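Local coordinates for light Chain (Clostridium botulinum, PDB 6BVD), which is the zinc metalloprotease domain of a mosaic botulinum neurotoxin and, as in related toxins, probably cleaves a neuronal SNARE protein, at residues 118-123 against 318-323; 94-99 against 385-390; 46-51 against 154-159; 226-231 against 351-356. All coordinates share one frame; numbering follows the deposited sequence.

Interaction 1: residues 118-123 against 318-323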
# COMPACT_ATOMS: atom_id res chain seq x y z
N PRO A 118 13.35 9.86 -25.23
CA PRO A 118 13.94 10.91 -26.08
C PRO A 118 14.14 10.50 -27.55
O PRO A 118 14.33 9.32 -27.82
CB PRO A 118 15.30 11.16 -25.43
CG PRO A 118 15.11 10.74 -24.04
CD PRO A 118 14.18 9.57 -24.05
N TYR A 119 14.06 11.45 -28.48
CA TYR A 119 14.39 11.18 -29.88
C TYR A 119 15.87 10.83 -29.96
O TYR A 119 16.67 11.43 -29.26
CB TYR A 119 14.09 12.39 -30.78
CG TYR A 119 14.29 12.10 -32.27
CD1 TYR A 119 13.28 11.52 -33.01
CD2 TYR A 119 15.52 12.32 -32.89
CE1 TYR A 119 13.45 11.23 -34.36
CE2 TYR A 119 15.70 12.01 -34.23
CZ TYR A 119 14.66 11.47 -34.96
OH TYR A 119 14.81 11.18 -36.31
N LEU A 120 16.21 9.85 -30.82
CA LEU A 120 17.62 9.43 -31.01
C LEU A 120 18.33 10.40 -31.98
O LEU A 120 18.65 10.08 -33.14
CB LEU A 120 17.69 7.97 -31.51
CG LEU A 120 17.12 6.92 -30.53
CD1 LEU A 120 17.19 5.45 -31.10
CD2 LEU A 120 17.74 6.97 -29.12
N GLY A 121 18.54 11.63 -31.52
CA GLY A 121 19.23 12.60 -32.34
C GLY A 121 18.94 13.98 -31.80
O GLY A 121 18.05 14.14 -30.95
N ASN A 122 19.71 14.96 -32.27
CA ASN A 122 19.48 16.34 -31.85
C ASN A 122 19.98 17.32 -32.91
O ASN A 122 20.32 16.91 -34.04
CB ASN A 122 20.12 16.60 -30.49
CG ASN A 122 21.64 16.33 -30.49
OD1 ASN A 122 22.40 17.04 -31.13
ND2 ASN A 122 22.08 15.34 -29.73
N SER A 123 20.03 18.62 -32.59
CA SER A 123 20.39 19.59 -33.61
C SER A 123 21.74 19.34 -34.27
O SER A 123 21.89 19.61 -35.44
CB SER A 123 20.38 21.01 -33.03
OG SER A 123 19.03 21.34 -32.75
N ASN A 318 8.01 3.78 -35.55
CA ASN A 318 6.64 3.64 -35.05
C ASN A 318 6.48 4.33 -33.71
O ASN A 318 5.48 4.99 -33.44
CB ASN A 318 6.25 2.17 -34.92
CG ASN A 318 6.25 1.46 -36.24
OD1 ASN A 318 6.23 2.10 -37.29
ND2 ASN A 318 6.28 0.13 -36.20
N LEU A 319 7.49 4.18 -32.87
CA LEU A 319 7.44 4.77 -31.55
C LEU A 319 7.37 6.32 -31.59
O LEU A 319 6.57 6.91 -30.83
CB LEU A 319 8.65 4.31 -30.76
CG LEU A 319 8.55 4.33 -29.24
CD1 LEU A 319 9.58 3.35 -28.72
CD2 LEU A 319 8.79 5.73 -28.70
N TYR A 320 8.15 6.96 -32.47
CA TYR A 320 8.12 8.44 -32.58
C TYR A 320 6.87 8.93 -33.33
O TYR A 320 6.36 10.04 -33.06
CB TYR A 320 9.41 8.96 -33.27
CG TYR A 320 10.63 8.65 -32.44
CD1 TYR A 320 10.63 8.93 -31.08
CD2 TYR A 320 11.77 8.03 -32.98
CE1 TYR A 320 11.68 8.61 -30.27
CE2 TYR A 320 12.86 7.72 -32.19
CZ TYR A 320 12.83 8.02 -30.83
OH TYR A 320 13.90 7.71 -29.99
N GLU A 321 6.34 8.09 -34.23
CA GLU A 321 5.09 8.42 -34.90
C GLU A 321 3.99 8.59 -33.85
O GLU A 321 3.23 9.57 -33.90
CB GLU A 321 4.68 7.34 -35.90
CG GLU A 321 3.28 7.60 -36.50
CD GLU A 321 2.77 6.44 -37.35
OE1 GLU A 321 3.46 5.40 -37.42
OE2 GLU A 321 1.65 6.55 -37.92
N TRP A 322 3.95 7.67 -32.90
CA TRP A 322 3.01 7.73 -31.78
C TRP A 322 3.30 8.87 -30.79
O TRP A 322 2.37 9.61 -30.39
CB TRP A 322 2.98 6.41 -31.02
CG TRP A 322 2.06 6.52 -29.87
CD1 TRP A 322 2.42 6.64 -28.56
CD2 TRP A 322 0.63 6.42 -29.89
NE1 TRP A 322 1.31 6.66 -27.77
CE2 TRP A 322 0.19 6.52 -28.56
CE3 TRP A 322 -0.33 6.27 -30.91
CZ2 TRP A 322 -1.17 6.47 -28.21
CZ3 TRP A 322 -1.68 6.21 -30.57
CH2 TRP A 322 -2.08 6.32 -29.23
N LYS A 323 4.56 8.99 -30.35
CA LYS A 323 4.98 9.99 -29.37
C LYS A 323 4.62 11.41 -29.82
O LYS A 323 4.07 12.19 -29.04
CB LYS A 323 6.49 9.93 -29.13
CG LYS A 323 6.98 11.00 -28.15
CD LYS A 323 8.51 11.01 -28.01
CE LYS A 323 8.94 12.00 -26.91
NZ LYS A 323 10.36 12.41 -26.88
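With CG trans to the carbonyl carbon (chi1 -64°), Tyr320 leans out from helix 313-323 toward the loop, while Tyr119 holds its CG opposite the backbone N (chi1 -174°), and the two side chains meet at about a right angle. CD1 of Tyr119 sits over the centre of the Tyr320 ring, 3.7 Å above its plane, and lies 3.8 Å from CD2 of Tyr320. The ring planes differ by 41°, so the pair is oblique. At the far end of its side chain Tyr320 OH donates to Pro118 O at 2.7 Å. The same OH is 3.4 Å from CG of Leu120, the centre of an inverse gamma turn. Lys323 runs out extended beside Tyr320, its NZ 4.0 Å from CA of Pro118, but its ammonium is hydrogen-bonded to Leu237 O and Ile117 O. Helix 280-301 packs on Tyr119 through Ile297, Arg300 and Leu301. The chemistry implies that a buried phenol satisfies a loop carbonyl with its proton while its ring face takes up apolar contact, tying the loop after helix 104-115 to the end of helix 313-323.

Interaction 2: residues 94-99 against 385-390. With CA (calcium ion), chain C.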
# COMPACT_ATOMS: atom_id res chain seq x y z
N ILE A 94 10.07 4.45 -2.81
CA ILE A 94 9.18 3.36 -3.19
C ILE A 94 7.75 3.69 -2.73
O ILE A 94 6.77 3.56 -3.46
CB ILE A 94 9.66 2.04 -2.56
CG1 ILE A 94 10.92 1.53 -3.26
CG2 ILE A 94 8.62 0.97 -2.67
CD1 ILE A 94 11.58 0.38 -2.51
N LYS A 95 7.64 4.18 -1.52
CA LYS A 95 6.30 4.51 -0.99
C LYS A 95 5.64 5.64 -1.79
O LYS A 95 4.43 5.61 -2.10
CB LYS A 95 6.40 4.88 0.50
CG LYS A 95 5.02 4.88 1.21
CD LYS A 95 5.18 5.00 2.72
CE LYS A 95 3.78 4.95 3.37
NZ LYS A 95 3.98 4.61 4.78
N LEU A 96 6.45 6.64 -2.18
CA LEU A 96 5.90 7.77 -2.93
C LEU A 96 5.49 7.39 -4.35
O LEU A 96 4.44 7.82 -4.84
CB LEU A 96 6.89 8.94 -2.95
CG LEU A 96 7.27 9.51 -1.59
CD1 LEU A 96 8.20 10.71 -1.73
CD2 LEU A 96 6.03 9.95 -0.75
N PHE A 97 6.26 6.51 -5.00
CA PHE A 97 5.87 6.04 -6.31
C PHE A 97 4.60 5.17 -6.22
O PHE A 97 3.73 5.28 -7.09
CB PHE A 97 7.01 5.28 -7.01
CG PHE A 97 7.94 6.19 -7.81
CD1 PHE A 97 7.74 6.38 -9.16
CD2 PHE A 97 8.97 6.86 -7.19
CE1 PHE A 97 8.59 7.22 -9.90
CE2 PHE A 97 9.85 7.70 -7.90
CZ PHE A 97 9.65 7.90 -9.27
N LYS A 98 4.49 4.33 -5.18
CA LYS A 98 3.26 3.55 -4.98
C LYS A 98 2.06 4.47 -4.70
O LYS A 98 0.94 4.13 -5.07
CB LYS A 98 3.41 2.52 -3.85
CG LYS A 98 4.26 1.30 -4.27
CD LYS A 98 4.16 0.08 -3.35
CE LYS A 98 5.13 0.14 -2.17
NZ LYS A 98 5.23 -1.10 -1.34
N ARG A 99 2.30 5.58 -4.00
CA ARG A 99 1.19 6.53 -3.75
C ARG A 99 0.74 7.13 -5.10
O ARG A 99 -0.44 7.13 -5.43
CB ARG A 99 1.66 7.61 -2.75
CG ARG A 99 0.68 8.82 -2.56
CD ARG A 99 0.63 9.23 -1.11
NE ARG A 99 -0.22 10.41 -0.87
CZ ARG A 99 -1.55 10.42 -0.97
NH1 ARG A 99 -2.24 9.33 -1.32
NH2 ARG A 99 -2.21 11.56 -0.72
N SER A 385 0.62 4.49 10.19
CA SER A 385 -0.31 5.24 11.06
C SER A 385 -0.17 6.77 10.92
O SER A 385 -1.00 7.53 11.48
CB SER A 385 -0.13 4.85 12.53
OG SER A 385 1.12 5.26 13.04
N ILE A 386 0.86 7.23 10.20
CA ILE A 386 1.13 8.68 9.99
C ILE A 386 0.88 9.08 8.54
O ILE A 386 0.27 10.10 8.24
CB ILE A 386 2.62 9.03 10.37
CG1 ILE A 386 2.91 8.68 11.83
CG2 ILE A 386 2.97 10.48 10.00
CD1 ILE A 386 2.07 9.45 12.80
N TYR A 387 1.40 8.27 7.63
CA TYR A 387 1.35 8.56 6.23
C TYR A 387 1.13 7.25 5.46
O TYR A 387 1.88 6.31 5.66
CB TYR A 387 2.67 9.23 5.81
CG TYR A 387 2.73 9.66 4.38
CD1 TYR A 387 2.26 10.91 4.01
CD2 TYR A 387 3.33 8.86 3.40
CE1 TYR A 387 2.32 11.34 2.70
CE2 TYR A 387 3.41 9.30 2.08
CZ TYR A 387 2.92 10.54 1.74
OH TYR A 387 3.01 11.02 0.43
N THR A 388 0.13 7.18 4.59
CA THR A 388 -0.10 5.94 3.82
C THR A 388 0.01 6.11 2.32
O THR A 388 -0.18 7.23 1.78
CB THR A 388 -1.49 5.33 4.08
OG1 THR A 388 -2.53 6.23 3.63
CG2 THR A 388 -1.65 4.97 5.55
N GLU A 389 0.31 5.02 1.61
CA GLU A 389 0.24 5.07 0.13
C GLU A 389 -1.10 5.61 -0.40
O GLU A 389 -1.13 6.44 -1.29
CB GLU A 389 0.43 3.65 -0.48
CG GLU A 389 1.84 3.05 -0.28
CD GLU A 389 2.05 2.31 1.03
OE1 GLU A 389 1.14 2.23 1.93
OE2 GLU A 389 3.17 1.80 1.21
N VAL A 390 -2.21 5.09 0.11
CA VAL A 390 -3.54 5.36 -0.45
C VAL A 390 -4.04 6.76 -0.07
O VAL A 390 -4.74 7.40 -0.88
CB VAL A 390 -4.59 4.26 -0.03
CG1 VAL A 390 -4.77 4.18 1.48
CG2 VAL A 390 -5.95 4.44 -0.73
CA CA C . 2.35 0.97 3.74
O HOH W 1 -4.90 10.61 -1.45
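Arg99 and Lys95, one turn apart on helix 83-100, both set CG opposite their backbone N and send their ends to the backbone of 385-390. Lys95 stays extended, passing the carboxylate of Glu389 at about a right angle, and its NZ donates to Tyr387 O at 2.8 Å. The same ammonium also bonds Leu381 O, Asp384, and Asp384 of the second subunit, so several oxygens hold it. Arg99 has a bend at chi2 (141°) that brings NH1 to Glu389 O: NH1 donates at 3.1 Å, the acceptor near the guanidinium plane but NH1 itself well above the carbonyl plane. NH2 forms a salt bridge with Asp221 and, through a water, reaches Val390 O.

Tyr387 extends its ring toward the helix with CG trans to N. Its OH lies 3.4 Å from CD of Arg99 and 3.4 Å from CD2 of Leu96, and the guanidinium and ring planes stand 89° apart; the hydroxyl is hydrogen-bonded to Asp221. In Glu389, CG is trans to the carbonyl carbon and lies 3.9 Å from Lys98 CB, and a bend at chi2 (86°) turns both carboxylate oxygens to the calcium ion, OE1 at 2.5 Å and OE2 at 2.8 Å. The nearby ammonium groups of Lys95 and Lys98 probably temper the negative charge there. Asp384 of this chain, together with Asp384 and Glu389 of the second subunit, also binds the ion, making this a bidentate carboxylate site of a calcium bridge between two subunits.

Interaction 3: residues 46-51 against 154-159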
# COMPACT_ATOMS: atom_id res chain seq x y z
N TRP A 46 15.65 5.47 -12.88
CA TRP A 46 16.66 4.97 -11.95
C TRP A 46 16.81 5.90 -10.80
O TRP A 46 16.77 7.12 -10.98
CB TRP A 46 18.05 4.82 -12.65
CG TRP A 46 18.01 3.74 -13.66
CD1 TRP A 46 17.60 3.85 -14.94
CD2 TRP A 46 18.34 2.35 -13.44
NE1 TRP A 46 17.67 2.60 -15.56
CE2 TRP A 46 18.12 1.67 -14.65
CE3 TRP A 46 18.80 1.63 -12.33
CZ2 TRP A 46 18.37 0.28 -14.81
CZ3 TRP A 46 19.05 0.23 -12.48
CH2 TRP A 46 18.81 -0.41 -13.71
N ILE A 47 16.99 5.33 -9.61
CA ILE A 47 17.34 6.13 -8.45
C ILE A 47 18.77 5.88 -7.98
O ILE A 47 19.17 4.72 -7.78
CB ILE A 47 16.37 5.85 -7.27
CG1 ILE A 47 14.94 6.12 -7.71
CG2 ILE A 47 16.77 6.66 -6.00
CD1 ILE A 47 13.88 5.71 -6.72
N ILE A 48 19.53 6.97 -7.79
CA ILE A 48 20.79 6.87 -7.08
C ILE A 48 20.65 7.58 -5.73
O ILE A 48 20.70 8.81 -5.65
CB ILE A 48 21.95 7.48 -7.87
CG1 ILE A 48 22.06 6.80 -9.25
CG2 ILE A 48 23.26 7.40 -7.05
CD1 ILE A 48 23.06 7.45 -10.21
N PRO A 49 20.49 6.80 -4.65
CA PRO A 49 20.11 7.43 -3.37
C PRO A 49 21.30 8.03 -2.63
O PRO A 49 21.64 7.63 -1.52
CB PRO A 49 19.49 6.27 -2.59
CG PRO A 49 20.32 5.07 -3.06
CD PRO A 49 20.61 5.33 -4.53
N GLU A 50 21.96 8.98 -3.29
CA GLU A 50 23.11 9.68 -2.76
C GLU A 50 22.94 11.17 -2.98
O GLU A 50 22.18 11.58 -3.87
CB GLU A 50 24.42 9.20 -3.45
CG GLU A 50 24.66 7.70 -3.34
CD GLU A 50 25.98 7.26 -3.93
OE1 GLU A 50 26.95 8.05 -3.85
OE2 GLU A 50 26.05 6.11 -4.45
N ARG A 51 23.71 11.96 -2.23
CA ARG A 51 23.73 13.42 -2.44
C ARG A 51 24.23 13.77 -3.83
O ARG A 51 25.21 13.17 -4.36
CB ARG A 51 24.59 14.14 -1.39
CG ARG A 51 24.21 13.90 0.06
CD ARG A 51 22.89 14.58 0.46
NE ARG A 51 22.96 16.05 0.52
CZ ARG A 51 23.36 16.73 1.60
NH1 ARG A 51 23.75 16.08 2.70
NH2 ARG A 51 23.36 18.08 1.59
N ASN A 154 15.02 7.26 -19.24
CA ASN A 154 14.44 8.60 -19.36
C ASN A 154 14.80 9.52 -18.19
O ASN A 154 14.82 10.74 -18.33
CB ASN A 154 12.88 8.50 -19.47
CG ASN A 154 12.41 7.78 -20.74
OD1 ASN A 154 13.18 7.59 -21.73
ND2 ASN A 154 11.12 7.39 -20.75
N LEU A 155 15.07 8.95 -17.02
CA LEU A 155 15.16 9.75 -15.81
C LEU A 155 16.06 9.12 -14.74
O LEU A 155 15.97 7.93 -14.47
CB LEU A 155 13.73 9.98 -15.20
CG LEU A 155 13.70 10.62 -13.81
CD1 LEU A 155 14.29 12.02 -13.76
CD2 LEU A 155 12.19 10.64 -13.30
N ILE A 156 16.91 9.93 -14.14
CA ILE A 156 17.72 9.52 -13.01
C ILE A 156 17.47 10.48 -11.86
O ILE A 156 17.67 11.70 -12.00
CB ILE A 156 19.22 9.51 -13.38
CG1 ILE A 156 19.46 8.57 -14.57
CG2 ILE A 156 20.05 9.15 -12.14
CD1 ILE A 156 20.87 8.64 -15.11
N ILE A 157 17.05 9.93 -10.73
CA ILE A 157 16.73 10.70 -9.53
C ILE A 157 17.83 10.53 -8.52
O ILE A 157 18.19 9.41 -8.23
CB ILE A 157 15.39 10.26 -8.86
CG1 ILE A 157 14.21 10.34 -9.86
CG2 ILE A 157 15.14 11.14 -7.58
CD1 ILE A 157 12.84 9.69 -9.31
N TRP A 158 18.37 11.65 -8.04
CA TRP A 158 19.35 11.70 -6.95
C TRP A 158 18.75 12.29 -5.67
O TRP A 158 17.74 12.99 -5.72
CB TRP A 158 20.54 12.60 -7.31
CG TRP A 158 21.30 12.23 -8.51
CD1 TRP A 158 20.91 12.37 -9.80
CD2 TRP A 158 22.65 11.75 -8.53
NE1 TRP A 158 21.93 11.96 -10.63
CE2 TRP A 158 23.00 11.58 -9.88
CE3 TRP A 158 23.58 11.44 -7.55
CZ2 TRP A 158 24.28 11.13 -10.28
CZ3 TRP A 158 24.83 10.96 -7.93
CH2 TRP A 158 25.16 10.79 -9.28
N GLY A 159 19.44 12.08 -4.55
CA GLY A 159 19.16 12.80 -3.31
C GLY A 159 19.52 14.27 -3.45
O GLY A 159 19.97 14.68 -4.50
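Trp46 to Ile48 and Leu155 to Trp158 pair as neighbouring parallel strands within the mixed sheet of this protease domain, their axes 4.6 Å apart at closest and inclined by 25°. The parallel register is carried by Trp46 N to Leu155 O, Ile157 N to Trp46 O and Ile48 N to Ile157 O, the last at 2.8 Å.

On one face of the sheet Ile48 and Trp158 lie side by side and point the same way. The CG1 branch of Ile48, trans to the carbonyl carbon (chi1 -57°), carries CD1 over the indole: it stands 4.1 Å from the centroid of the Trp158 six-membered ring and 21° off the ring normal, a CH-pi contact displaced toward the rim. Its CG2 reaches the same ring near CZ3. CD1 of Ile48 also touches CG2 of Ile156 at 4.0 Å, so one methyl joins two residues of the neighbouring strand. Trp46 projects to this face too, but its indole leads off toward Ala38 and Gln40 of strand 36-40. Phe36 and Tyr52 add edge-to-face rings to Trp158.

The other face holds Ile47 and Ile157, with CG1 of Ile47 4.3 Å from CB of Ile157; helix 83-100 packs there through Met93 and Phe97. Pro49 centres an inverse gamma turn that brings Glu50 back to segment 154-159. There Glu50 O lies in the plane of the indole, at its edge, and accepts a weak, bent bond from Gly159 N at 2.9 Å.

Interaction 4: residues 226-231 against 351-356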
# COMPACT_ATOMS: atom_id res chain seq x y z
N LEU A 226 6.78 15.34 -5.41
CA LEU A 226 7.45 14.52 -6.42
C LEU A 226 6.74 14.66 -7.78
O LEU A 226 7.37 14.87 -8.83
CB LEU A 226 7.51 13.07 -5.95
CG LEU A 226 8.10 12.04 -6.91
CD1 LEU A 226 9.50 12.48 -7.40
CD2 LEU A 226 8.12 10.66 -6.22
N MET A 227 5.41 14.62 -7.77
CA MET A 227 4.65 14.81 -9.01
C MET A 227 4.96 16.17 -9.72
O MET A 227 5.09 16.23 -10.95
CB MET A 227 3.15 14.64 -8.75
CG MET A 227 2.73 13.14 -8.64
SD MET A 227 0.95 12.90 -8.51
CE MET A 227 0.69 13.18 -6.76
N HIS A 228 5.12 17.22 -8.94
CA HIS A 228 5.48 18.53 -9.46
C HIS A 228 6.81 18.41 -10.24
O HIS A 228 6.88 18.86 -11.35
CB HIS A 228 5.59 19.53 -8.31
CG HIS A 228 5.96 20.90 -8.74
ND1 HIS A 228 5.04 21.91 -8.95
CD2 HIS A 228 7.17 21.42 -9.08
CE1 HIS A 228 5.68 23.00 -9.33
NE2 HIS A 228 6.96 22.73 -9.42
N GLU A 229 7.82 17.74 -9.67
CA GLU A 229 9.10 17.56 -10.39
C GLU A 229 8.91 16.64 -11.63
O GLU A 229 9.50 16.86 -12.67
CB GLU A 229 10.18 16.99 -9.45
CG GLU A 229 10.56 17.97 -8.35
CD GLU A 229 10.84 19.39 -8.87
OE1 GLU A 229 11.75 19.57 -9.72
OE2 GLU A 229 10.17 20.37 -8.43
N LEU A 230 8.07 15.62 -11.52
CA LEU A 230 7.81 14.74 -12.67
C LEU A 230 7.13 15.47 -13.82
O LEU A 230 7.30 15.11 -14.98
CB LEU A 230 6.96 13.53 -12.26
CG LEU A 230 7.70 12.47 -11.45
CD1 LEU A 230 6.79 11.32 -11.09
CD2 LEU A 230 8.94 11.98 -12.26
N ILE A 231 6.39 16.54 -13.52
CA ILE A 231 5.80 17.31 -14.59
C ILE A 231 6.90 18.05 -15.41
O ILE A 231 6.82 18.10 -16.64
CB ILE A 231 4.77 18.29 -14.03
CG1 ILE A 231 3.59 17.48 -13.49
CG2 ILE A 231 4.35 19.28 -15.10
CD1 ILE A 231 2.62 18.34 -12.61
N PHE A 351 -1.13 17.91 -17.24
CA PHE A 351 -0.56 17.50 -15.97
C PHE A 351 -0.13 18.70 -15.11
O PHE A 351 0.85 19.35 -15.44
CB PHE A 351 0.63 16.59 -16.22
CG PHE A 351 0.26 15.35 -16.99
CD1 PHE A 351 -0.28 14.27 -16.34
CD2 PHE A 351 0.44 15.28 -18.37
CE1 PHE A 351 -0.62 13.09 -17.05
CE2 PHE A 351 0.12 14.14 -19.08
CZ PHE A 351 -0.43 13.03 -18.42
N THR A 352 -0.87 19.00 -14.04
CA THR A 352 -0.58 20.19 -13.23
C THR A 352 -0.66 19.84 -11.77
O THR A 352 -1.37 18.90 -11.41
CB THR A 352 -1.55 21.35 -13.54
OG1 THR A 352 -2.90 20.98 -13.15
CG2 THR A 352 -1.54 21.69 -15.01
N GLU A 353 0.02 20.61 -10.92
CA GLU A 353 -0.04 20.41 -9.48
C GLU A 353 -1.48 20.62 -8.97
O GLU A 353 -1.98 19.88 -8.13
CB GLU A 353 0.92 21.37 -8.78
CG GLU A 353 0.88 21.31 -7.24
CD GLU A 353 1.85 22.29 -6.58
OE1 GLU A 353 2.89 22.60 -7.22
OE2 GLU A 353 1.58 22.76 -5.43
N PHE A 354 -2.13 21.65 -9.49
CA PHE A 354 -3.51 21.98 -9.11
C PHE A 354 -4.47 20.80 -9.37
O PHE A 354 -5.28 20.44 -8.51
CB PHE A 354 -3.98 23.22 -9.89
CG PHE A 354 -5.40 23.65 -9.52
CD1 PHE A 354 -5.64 24.36 -8.35
CD2 PHE A 354 -6.48 23.31 -10.32
CE1 PHE A 354 -6.95 24.76 -7.99
CE2 PHE A 354 -7.79 23.69 -9.98
CZ PHE A 354 -8.02 24.43 -8.81
N ASN A 355 -4.41 20.23 -10.57
CA ASN A 355 -5.31 19.15 -10.94
C ASN A 355 -5.01 17.85 -10.20
O ASN A 355 -5.93 17.12 -9.80
CB ASN A 355 -5.30 18.88 -12.46
CG ASN A 355 -6.39 17.90 -12.88
OD1 ASN A 355 -7.59 18.21 -12.79
ND2 ASN A 355 -5.99 16.71 -13.34
N LEU A 356 -3.72 17.53 -10.04
CA LEU A 356 -3.33 16.31 -9.34
C LEU A 356 -3.69 16.43 -7.84
O LEU A 356 -4.08 15.47 -7.21
CB LEU A 356 -1.83 16.01 -9.53
CG LEU A 356 -1.46 15.66 -10.98
CD1 LEU A 356 0.09 15.60 -11.17
CD2 LEU A 356 -2.00 14.36 -11.43
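His228 and Glu353 make the polar link between the two helices: ND1 of His228 donates to OE1 of Glu353 at 2.8 Å, a weak bond because the N-H...O angle is only 127°, with ring and carboxylate planes 76° apart. Both side chains keep CG trans to N (His228 chi1 180°), and Glu353 stays extended so that its carboxylate reaches the ring. His228 is a zinc ligand with His232 and Glu266, so Glu353 is a second-shell residue that probably helps orient the imidazole; Arg365 forms a salt bridge with Glu353, and Thr364 bonds its other oxygen.

Apolar contacts lie beside this pair. CD1 of Leu356 is 3.9 Å from SD of Met227 and 4.0 Å from CD1 of Ile231, and CG1 of Ile231 meets Phe351 CB. Separately, CD1 of Ile231 packs against the Phe351 carbonyl, 3.5 Å from Phe351 O.

Capping fixes the start of the second helix: Thr352 is the N-cap, its OG1 accepting from Asn355 N at 3.1 Å.

Helix 222-237, which carries the HExxH zinc motif, thus rests against the beginning of helix 353-360. Helix 264-270 touches both through Thr269 and Phe270, while Met227 and Phe351 reach helix 104-115.

Helix 222-237, which carries one side of interaction 4, also packs on interactions 2 and 3: Leu226 of 226-231 packs on Leu96 and Phe97 of 94-99, and Leu230 on Leu155 of 154-159. Phe97 also meets Ile157, so helix 83-100 packs on both the mixed sheet and the zinc helix. The centres of these three contacts are 17 to 19 Å apart. Interaction 1 is more peripheral, 24 Å from interactions 3 and 4, joined to the sheet where Pro118 touches Asn154. Along the chain interactions 1 and 4 nest within the loop closed by interaction 2, and interaction 3 closes before interaction 4 opens. Interaction 4 holds the zinc ligand His228, while interaction 2 reaches the calcium-bridged second subunit.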